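Local structure of putative fructosamine-3-kinase (Thermobifida fusca YX, 3F7W) at residues E90-R95 with L201-G206; H258-L263 with V279-A284. The protein is probably a kinase of the fructosamine kinase family, whose members phosphorylate ketosamines such as the fructosamine adducts of proteins, though its own substrate is not established. One frame throughout, in Å; residues are numbered along the deposited sequence.

Contact 1 of 2, residues E90-R95 with L201-G206; sequences EWVDER and LWQDDG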
ATOM      1  N   GLU A  90      -6.631 -13.382  -8.119  1.00 31.82           N
ATOM      2  CA  GLU A  90      -7.464 -12.953  -9.222  1.00 34.56           C
ATOM      3  C   GLU A  90      -6.703 -12.053 -10.213  1.00 31.48           C
ATOM      4  O   GLU A  90      -5.997 -11.119  -9.807  1.00 31.12           O
ATOM      5  CB  GLU A  90      -8.651 -12.236  -8.570  1.00 35.70           C
ATOM      6  CG  GLU A  90      -9.677 -11.678  -9.444  1.00 40.86           C
ATOM      7  CD  GLU A  90     -10.811 -11.036  -8.624  1.00 40.98           C
ATOM      8  OE1 GLU A  90     -10.696 -10.909  -7.365  1.00 30.63           O
ATOM      9  OE2 GLU A  90     -11.813 -10.654  -9.265  1.00 49.84           O
ATOM     10  N   TRP A  91      -6.817 -12.351 -11.505  1.00 30.59           N
ATOM     11  CA  TRP A  91      -6.255 -11.532 -12.570  1.00 32.19           C
ATOM     12  C   TRP A  91      -7.232 -10.414 -12.918  1.00 32.67           C
ATOM     13  O   TRP A  91      -8.430 -10.656 -13.037  1.00 33.20           O
ATOM     14  CB  TRP A  91      -5.979 -12.372 -13.826  1.00 32.05           C
ATOM     15  CG  TRP A  91      -5.504 -11.561 -14.997  1.00 33.09           C
ATOM     16  CD1 TRP A  91      -6.281 -11.020 -15.997  1.00 37.13           C
ATOM     17  CD2 TRP A  91      -4.153 -11.199 -15.302  1.00 36.41           C
ATOM     18  NE1 TRP A  91      -5.487 -10.324 -16.877  1.00 34.17           N
ATOM     19  CE2 TRP A  91      -4.182 -10.421 -16.479  1.00 31.36           C
ATOM     20  CE3 TRP A  91      -2.915 -11.450 -14.688  1.00 34.66           C
ATOM     21  CZ2 TRP A  91      -3.028  -9.892 -17.051  1.00 38.31           C
ATOM     22  CZ3 TRP A  91      -1.776 -10.912 -15.246  1.00 36.62           C
ATOM     23  CH2 TRP A  91      -1.831 -10.160 -16.437  1.00 37.71           C
ATOM     24  N   VAL A  92      -6.699  -9.213 -13.065  1.00 31.92           N
ATOM     25  CA  VAL A  92      -7.479  -8.032 -13.413  1.00 35.07           C
ATOM     26  C   VAL A  92      -7.091  -7.592 -14.814  1.00 33.62           C
ATOM     27  O   VAL A  92      -5.923  -7.391 -15.098  1.00 34.46           O
ATOM     28  CB  VAL A  92      -7.202  -6.852 -12.416  1.00 36.60           C
ATOM     29  CG1 VAL A  92      -8.091  -5.649 -12.759  1.00 39.07           C
ATOM     30  CG2 VAL A  92      -7.449  -7.292 -10.982  1.00 37.83           C
ATOM     31  N   ASP A  93      -8.085  -7.423 -15.679  1.00 34.91           N
ATOM     32  CA  ASP A  93      -7.861  -6.807 -16.994  1.00 38.22           C
ATOM     33  C   ASP A  93      -8.222  -5.335 -16.914  1.00 37.13           C
ATOM     34  O   ASP A  93      -9.398  -4.970 -16.768  1.00 36.80           O
ATOM     35  CB  ASP A  93      -8.657  -7.509 -18.088  1.00 38.49           C
ATOM     36  CG  ASP A  93      -7.984  -8.813 -18.550  1.00 45.03           C
ATOM     37  OD1 ASP A  93      -6.800  -8.783 -19.007  1.00 39.60           O
ATOM     38  OD2 ASP A  93      -8.649  -9.855 -18.436  1.00 46.92           O
ATOM     39  N   GLU A  94      -7.201  -4.503 -17.005  1.00 36.75           N
ATOM     40  CA  GLU A  94      -7.365  -3.072 -16.778  1.00 37.51           C
ATOM     41  C   GLU A  94      -8.180  -2.434 -17.893  1.00 34.46           C
ATOM     42  O   GLU A  94      -8.210  -2.917 -19.040  1.00 34.15           O
ATOM     43  CB  GLU A  94      -6.020  -2.362 -16.738  1.00 37.55           C
ATOM     44  CG  GLU A  94      -5.111  -2.797 -15.649  1.00 44.64           C
ATOM     45  CD  GLU A  94      -3.774  -2.100 -15.726  1.00 47.92           C
ATOM     46  OE1 GLU A  94      -3.745  -0.846 -15.628  1.00 44.93           O
ATOM     47  OE2 GLU A  94      -2.760  -2.814 -15.857  1.00 52.33           O
ATOM     48  N   ARG A  95      -8.813  -1.335 -17.534  1.00 31.57           N
ATOM     49  CA  ARG A  95      -9.638  -0.546 -18.417  1.00 30.38           C
ATOM     50  C   ARG A  95      -9.186   0.887 -18.249  1.00 31.74           C
ATOM     51  O   ARG A  95      -8.602   1.229 -17.220  1.00 31.56           O
ATOM     52  CB  ARG A  95     -11.097  -0.661 -18.006  1.00 30.83           C
ATOM     53  CG  ARG A  95     -11.671  -2.062 -18.086  1.00 33.07           C
ATOM     54  CD  ARG A  95     -11.867  -2.524 -19.536  1.00 36.97           C
ATOM     55  NE  ARG A  95     -12.916  -1.731 -20.188  1.00 40.97           N
ATOM     56  CZ  ARG A  95     -12.810  -1.079 -21.351  1.00 47.25           C
ATOM     57  NH1 ARG A  95     -11.712  -1.133 -22.109  1.00 49.62           N
ATOM     58  NH2 ARG A  95     -13.852  -0.381 -21.784  1.00 46.75           N
ATOM     59  N   LEU A 201      -5.846  -0.350 -10.417  1.00 26.27           N
ATOM     60  CA  LEU A 201      -6.180  -0.907 -11.717  1.00 27.12           C
ATOM     61  C   LEU A 201      -7.638  -0.606 -12.014  1.00 27.90           C
ATOM     62  O   LEU A 201      -8.554  -1.137 -11.378  1.00 26.51           O
ATOM     63  CB  LEU A 201      -5.948  -2.413 -11.749  1.00 26.12           C
ATOM     64  CG  LEU A 201      -4.531  -2.879 -11.408  1.00 30.49           C
ATOM     65  CD1 LEU A 201      -4.403  -4.358 -11.714  1.00 33.82           C
ATOM     66  CD2 LEU A 201      -3.485  -2.084 -12.159  1.00 36.11           C
ATOM     67  N   TRP A 202      -7.840   0.273 -12.977  1.00 27.30           N
ATOM     68  CA  TRP A 202      -9.175   0.737 -13.303  1.00 26.17           C
ATOM     69  C   TRP A 202     -10.013  -0.354 -13.990  1.00 27.88           C
ATOM     70  O   TRP A 202      -9.497  -1.186 -14.770  1.00 29.60           O
ATOM     71  CB  TRP A 202      -9.096   2.012 -14.135  1.00 29.46           C
ATOM     72  CG  TRP A 202      -8.553   3.153 -13.368  1.00 26.23           C
ATOM     73  CD1 TRP A 202      -7.242   3.467 -13.183  1.00 31.29           C
ATOM     74  CD2 TRP A 202      -9.306   4.136 -12.664  1.00 25.43           C
ATOM     75  NE1 TRP A 202      -7.130   4.599 -12.411  1.00 28.73           N
ATOM     76  CE2 TRP A 202      -8.385   5.028 -12.078  1.00 30.81           C
ATOM     77  CE3 TRP A 202     -10.671   4.355 -12.480  1.00 29.60           C
ATOM     78  CZ2 TRP A 202      -8.782   6.121 -11.318  1.00 31.37           C
ATOM     79  CZ3 TRP A 202     -11.071   5.449 -11.715  1.00 35.31           C
ATOM     80  CH2 TRP A 202     -10.124   6.321 -11.149  1.00 33.98           C
ATOM     81  N   GLN A 203     -11.295  -0.335 -13.648  1.00 27.93           N
ATOM     82  CA  GLN A 203     -12.319  -1.216 -14.188  1.00 28.99           C
ATOM     83  C   GLN A 203     -13.461  -0.334 -14.687  1.00 29.08           C
ATOM     84  O   GLN A 203     -13.436   0.877 -14.493  1.00 28.16           O
ATOM     85  CB  GLN A 203     -12.815  -2.135 -13.075  1.00 30.17           C
ATOM     86  CG  GLN A 203     -11.716  -3.053 -12.498  1.00 32.94           C
ATOM     87  CD  GLN A 203     -11.314  -4.134 -13.465  1.00 34.67           C
ATOM     88  OE1 GLN A 203     -11.783  -5.258 -13.353  1.00 34.90           O
ATOM     89  NE2 GLN A 203     -10.451  -3.806 -14.428  1.00 31.93           N
ATOM     90  N   ASP A 204     -14.446  -0.933 -15.349  1.00 29.22           N
ATOM     91  CA  ASP A 204     -15.611  -0.175 -15.807  1.00 29.97           C
ATOM     92  C   ASP A 204     -16.448   0.350 -14.655  1.00 30.96           C
ATOM     93  O   ASP A 204     -17.100   1.386 -14.782  1.00 32.87           O
ATOM     94  CB  ASP A 204     -16.496  -1.061 -16.695  1.00 30.93           C
ATOM     95  CG  ASP A 204     -15.817  -1.451 -18.002  1.00 38.60           C
ATOM     96  OD1 ASP A 204     -15.076  -0.619 -18.582  1.00 41.24           O
ATOM     97  OD2 ASP A 204     -16.024  -2.607 -18.428  1.00 47.94           O
ATOM     98  N   ASP A 205     -16.435  -0.361 -13.535  1.00 31.09           N
ATOM     99  CA  ASP A 205     -17.379  -0.124 -12.444  1.00 31.32           C
ATOM    100  C   ASP A 205     -16.691   0.264 -11.135  1.00 31.33           C
ATOM    101  O   ASP A 205     -17.271   0.145 -10.077  1.00 33.04           O
ATOM    102  CB  ASP A 205     -18.250  -1.378 -12.234  1.00 34.12           C
ATOM    103  CG  ASP A 205     -17.434  -2.609 -11.858  1.00 39.50           C
ATOM    104  OD1 ASP A 205     -16.183  -2.600 -12.010  1.00 38.45           O
ATOM    105  OD2 ASP A 205     -18.055  -3.608 -11.417  1.00 47.55           O
ATOM    106  N   GLY A 206     -15.469   0.769 -11.210  1.00 29.58           N
ATOM    107  CA  GLY A 206     -14.673   1.055 -10.027  1.00 28.15           C
ATOM    108  C   GLY A 206     -13.228   0.746 -10.314  1.00 27.36           C
ATOM    109  O   GLY A 206     -12.780   0.865 -11.447  1.00 27.77           O
TER
HETATM  110  O   HOH W   1     -10.892  -7.563 -14.582  1.00 36.27           O
HETATM  111  O   HOH W   2      -5.591   0.897 -14.822  1.00 36.28           O

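Contact 2 of 2, residues H258-L263 with V279-A284; sequences HQLHPL and VDTARA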
ATOM      1  N   HIS A 258       0.989  13.322   5.977  1.00 27.02           N
ATOM      2  CA  HIS A 258       0.754  11.920   5.629  1.00 26.90           C
ATOM      3  C   HIS A 258       1.581  11.377   4.470  1.00 26.92           C
ATOM      4  O   HIS A 258       1.593  10.161   4.249  1.00 27.44           O
ATOM      5  CB  HIS A 258      -0.724  11.685   5.354  1.00 24.10           C
ATOM      6  CG  HIS A 258      -1.567  11.771   6.583  1.00 26.00           C
ATOM      7  ND1 HIS A 258      -1.562  10.790   7.548  1.00 25.30           N
ATOM      8  CD2 HIS A 258      -2.418  12.728   7.021  1.00 27.79           C
ATOM      9  CE1 HIS A 258      -2.374  11.136   8.527  1.00 29.15           C
ATOM     10  NE2 HIS A 258      -2.904  12.310   8.235  1.00 26.60           N
ATOM     11  N   GLN A 259       2.241  12.275   3.737  1.00 24.74           N
ATOM     12  CA  GLN A 259       3.122  11.919   2.649  1.00 24.73           C
ATOM     13  C   GLN A 259       4.569  11.705   3.096  1.00 25.41           C
ATOM     14  O   GLN A 259       5.395  11.231   2.316  1.00 25.69           O
ATOM     15  CB  GLN A 259       3.065  13.006   1.560  1.00 24.53           C
ATOM     16  CG  GLN A 259       1.716  13.037   0.839  1.00 22.82           C
ATOM     17  CD  GLN A 259       1.550  14.151  -0.178  1.00 23.56           C
ATOM     18  OE1 GLN A 259       2.228  15.179  -0.111  1.00 24.76           O
ATOM     19  NE2 GLN A 259       0.594  13.978  -1.095  1.00 22.32           N
ATOM     20  N   LEU A 260       4.879  12.028   4.343  1.00 25.02           N
ATOM     21  CA  LEU A 260       6.256  11.905   4.817  1.00 25.62           C
ATOM     22  C   LEU A 260       6.732  10.456   4.855  1.00 24.95           C
ATOM     23  O   LEU A 260       7.853  10.164   4.438  1.00 26.37           O
ATOM     24  CB  LEU A 260       6.433  12.591   6.177  1.00 25.16           C
ATOM     25  CG  LEU A 260       6.242  14.120   6.151  1.00 26.65           C
ATOM     26  CD1 LEU A 260       6.375  14.695   7.572  1.00 26.35           C
ATOM     27  CD2 LEU A 260       7.205  14.822   5.189  1.00 24.37           C
ATOM     28  N   HIS A 261       5.868   9.546   5.303  1.00 26.27           N
ATOM     29  CA  HIS A 261       6.238   8.128   5.364  1.00 26.84           C
ATOM     30  C   HIS A 261       6.605   7.602   3.965  1.00 23.84           C
ATOM     31  O   HIS A 261       7.714   7.115   3.778  1.00 25.01           O
ATOM     32  CB  HIS A 261       5.119   7.278   6.004  1.00 27.33           C
ATOM     33  CG  HIS A 261       5.260   5.817   5.734  1.00 26.62           C
ATOM     34  ND1 HIS A 261       6.307   5.064   6.245  1.00 26.53           N
ATOM     35  CD2 HIS A 261       4.507   4.971   4.989  1.00 29.24           C
ATOM     36  CE1 HIS A 261       6.184   3.815   5.819  1.00 29.83           C
ATOM     37  NE2 HIS A 261       5.106   3.734   5.053  1.00 27.33           N
ATOM     38  N   PRO A 262       5.674   7.682   2.977  1.00 27.94           N
ATOM     39  CA  PRO A 262       6.039   7.164   1.649  1.00 26.00           C
ATOM     40  C   PRO A 262       7.237   7.840   1.065  1.00 26.02           C
ATOM     41  O   PRO A 262       8.026   7.177   0.391  1.00 25.87           O
ATOM     42  CB  PRO A 262       4.794   7.442   0.787  1.00 26.99           C
ATOM     43  CG  PRO A 262       3.995   8.417   1.540  1.00 26.48           C
ATOM     44  CD  PRO A 262       4.284   8.148   2.992  1.00 25.83           C
ATOM     45  N   LEU A 263       7.397   9.149   1.294  1.00 24.91           N
ATOM     46  CA  LEU A 263       8.555   9.832   0.727  1.00 25.30           C
ATOM     47  C   LEU A 263       9.901   9.354   1.301  1.00 26.17           C
ATOM     48  O   LEU A 263      10.902   9.228   0.558  1.00 24.33           O
ATOM     49  CB  LEU A 263       8.421  11.366   0.830  1.00 26.29           C
ATOM     50  CG  LEU A 263       7.415  11.935  -0.192  1.00 25.29           C
ATOM     51  CD1 LEU A 263       7.058  13.393   0.172  1.00 26.21           C
ATOM     52  CD2 LEU A 263       7.928  11.797  -1.688  1.00 27.76           C
ATOM     53  N   VAL A 279      12.037  17.126   1.452  1.00 25.96           N
ATOM     54  CA  VAL A 279      12.343  18.354   2.175  1.00 26.73           C
ATOM     55  C   VAL A 279      11.200  19.349   2.050  1.00 25.47           C
ATOM     56  O   VAL A 279      10.756  19.916   3.042  1.00 23.18           O
ATOM     57  CB  VAL A 279      13.672  19.003   1.714  1.00 27.94           C
ATOM     58  CG1 VAL A 279      13.857  20.405   2.354  1.00 30.96           C
ATOM     59  CG2 VAL A 279      14.840  18.068   2.046  1.00 25.60           C
ATOM     60  N   ASP A 280      10.717  19.532   0.826  1.00 25.44           N
ATOM     61  CA  ASP A 280       9.654  20.498   0.561  1.00 27.47           C
ATOM     62  C   ASP A 280       8.383  20.123   1.331  1.00 26.02           C
ATOM     63  O   ASP A 280       7.670  20.990   1.838  1.00 23.59           O
ATOM     64  CB  ASP A 280       9.347  20.541  -0.932  1.00 27.08           C
ATOM     65  CG  ASP A 280      10.462  21.194  -1.759  1.00 37.81           C
ATOM     66  OD1 ASP A 280      11.395  21.793  -1.179  1.00 35.62           O
ATOM     67  OD2 ASP A 280      10.403  21.075  -3.003  1.00 38.82           O
ATOM     68  N   THR A 281       8.102  18.817   1.386  1.00 26.18           N
ATOM     69  CA  THR A 281       6.882  18.302   2.044  1.00 26.17           C
ATOM     70  C   THR A 281       6.958  18.461   3.584  1.00 26.85           C
ATOM     71  O   THR A 281       5.965  18.805   4.242  1.00 25.85           O
ATOM     72  CB  THR A 281       6.606  16.835   1.594  1.00 26.46           C
ATOM     73  OG1 THR A 281       6.512  16.790   0.162  1.00 28.37           O
ATOM     74  CG2 THR A 281       5.311  16.272   2.191  1.00 24.17           C
ATOM     75  N   ALA A 282       8.139  18.199   4.145  1.00 27.34           N
ATOM     76  CA  ALA A 282       8.412  18.427   5.558  1.00 25.87           C
ATOM     77  C   ALA A 282       8.210  19.900   5.898  1.00 26.03           C
ATOM     78  O   ALA A 282       7.526  20.232   6.862  1.00 24.32           O
ATOM     79  CB  ALA A 282       9.839  17.992   5.904  1.00 24.83           C
ATOM     80  N   ARG A 283       8.799  20.793   5.099  1.00 23.95           N
ATOM     81  CA  ARG A 283       8.570  22.226   5.295  1.00 27.01           C
ATOM     82  C   ARG A 283       7.089  22.605   5.260  1.00 27.91           C
ATOM     83  O   ARG A 283       6.618  23.389   6.088  1.00 27.25           O
ATOM     84  CB  ARG A 283       9.335  23.031   4.249  1.00 26.49           C
ATOM     85  CG  ARG A 283      10.791  23.093   4.572  1.00 31.15           C
ATOM     86  CD  ARG A 283      11.606  23.661   3.456  1.00 35.50           C
ATOM     87  NE  ARG A 283      12.956  23.879   3.949  1.00 42.77           N
ATOM     88  CZ  ARG A 283      14.041  23.929   3.183  1.00 48.20           C
ATOM     89  NH1 ARG A 283      13.955  23.797   1.858  1.00 53.41           N
ATOM     90  NH2 ARG A 283      15.227  24.121   3.750  1.00 47.03           N
ATOM     91  N   ALA A 284       6.373  22.037   4.294  1.00 26.08           N
ATOM     92  CA  ALA A 284       4.944  22.279   4.143  1.00 27.61           C
ATOM     93  C   ALA A 284       4.137  21.766   5.345  1.00 25.80           C
ATOM     94  O   ALA A 284       3.241  22.455   5.838  1.00 27.00           O
ATOM     95  CB  ALA A 284       4.433  21.660   2.825  1.00 25.46           C
TER
HETATM   96  O   HOH W   3       4.474  16.230  -1.315  1.00 32.41           O

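Contact 1 of 2, residues E90-R95 with L201-G206
Gln-203 reaches from strand 200-203 to the loop 90-95, and its amide forms the polar centre of the contact. CB starts away from the loop, and a bend at chi2 (-71°) brings the amide back to it. Gln-203 CD then lies 3.6 Å from Val-92 CG1, a methyl that also packs near NE2. Gln-203 NE2 spends its two hydrogens on two carbonyls, both close to the amide plane: Asp-93 O across the contact at 2.8 Å, and Trp-202 O, the carbonyl of the residue before it, nearly straight at 174°. OE1 accepts from a water that in turn accepts from Asp-93 N, so both ends of the amide are fixed and its rotation is set. Replacing this glutamine by alanine is likely to leave Asp-93 O without its amide donor, free the bridging water from OE1 and open a gap beside the Val-92 methyl. Trp-202 O takes a second bond from Arg-95 N at 2.9 Å, on the opposite face of its carbonyl plane. Farther along, Arg-95 NE meets Asp-204 OD1 at 2.9 Å on the syn side, a salt bridge whose guanidinium and carboxylate planes stand 75° apart. On the other flank, Leu-201 CD1 lies 3.8 Å from Val-92 CB, while CD2 rests against the Glu-94 carboxylate carbon. The loop joins strand 86-90 to helix 99-114, a position consistent with the interlobe linker of a protein-kinase-like fold; it lies along the hairpin 200-203/206-209, where Val-208 touches both Val-92 and Gln-203, and helix 99-114 touches the Trp-202 side chain.

Contact 2 of 2, residues H258-L263 with V279-A284
Thr-281 turns its side chain toward helix 258-263, where two leucines meet it. The Thr-281 methyl, CG2, anti to the backbone N, lies between Leu-260 CD2 at 3.8 Å and Leu-263 CD1 at 3.9 Å. Leu-263 CD1 comes in obliquely and is nearest to Thr-281 OG1, at 3.4 Å. That last pair is a van der Waals contact: the hydroxyl is bonded to Thr-277 O one turn back in its own helix, and it also accepts from a water. The same water, 2.8 Å from Gln-259 OE1, donates to that amide oxygen too, so it bridges the two segments, between which no direct hydrogen bond crosses. Gln-259, extended beyond CG, runs at about a right angle to the threonine side chain; its NE2 is held by Ala-224 O of helix 219-229, while OE1 accepts from the bridging water. Leu-260 leaves its helix at a slant, yet its CD2 ends over the backbone of the partner, 3.7 Å from Ala-282 N and 4.2 Å from Ala-282 CB. The two short segments run antiparallel at 159° with axes 9.5 Å apart, and all five touching residues are buried. This is the packing of an antiparallel helical hairpin, helices 251-270 and 275-286 joined by a short connection, within the helical part of a protein-kinase-like fold, where helices 141-159 and 165-176 also touch the Leu-260 side chain.

How the contacts relate
Contacts 1 and 2 are independent elements of one chain: they follow each other in sequence, lie on opposite sides of the chain's centre, and have centres 30 Å apart with nearest atoms about 16 Å apart. Their settings differ as well: contact 1 is a surface meeting of loop and hairpin, contact 2 a buried helix pair. An unidentified ligand, probably from the crystallisation liquor, bonds to the backbone of Glu-90 and Val-92 in contact 1 and lies about 4 Å from the Val-92 side chain. In kinases of this fold the segment following the fifth strand commonly borders the nucleotide pocket, so residues 90-95 may play that part here.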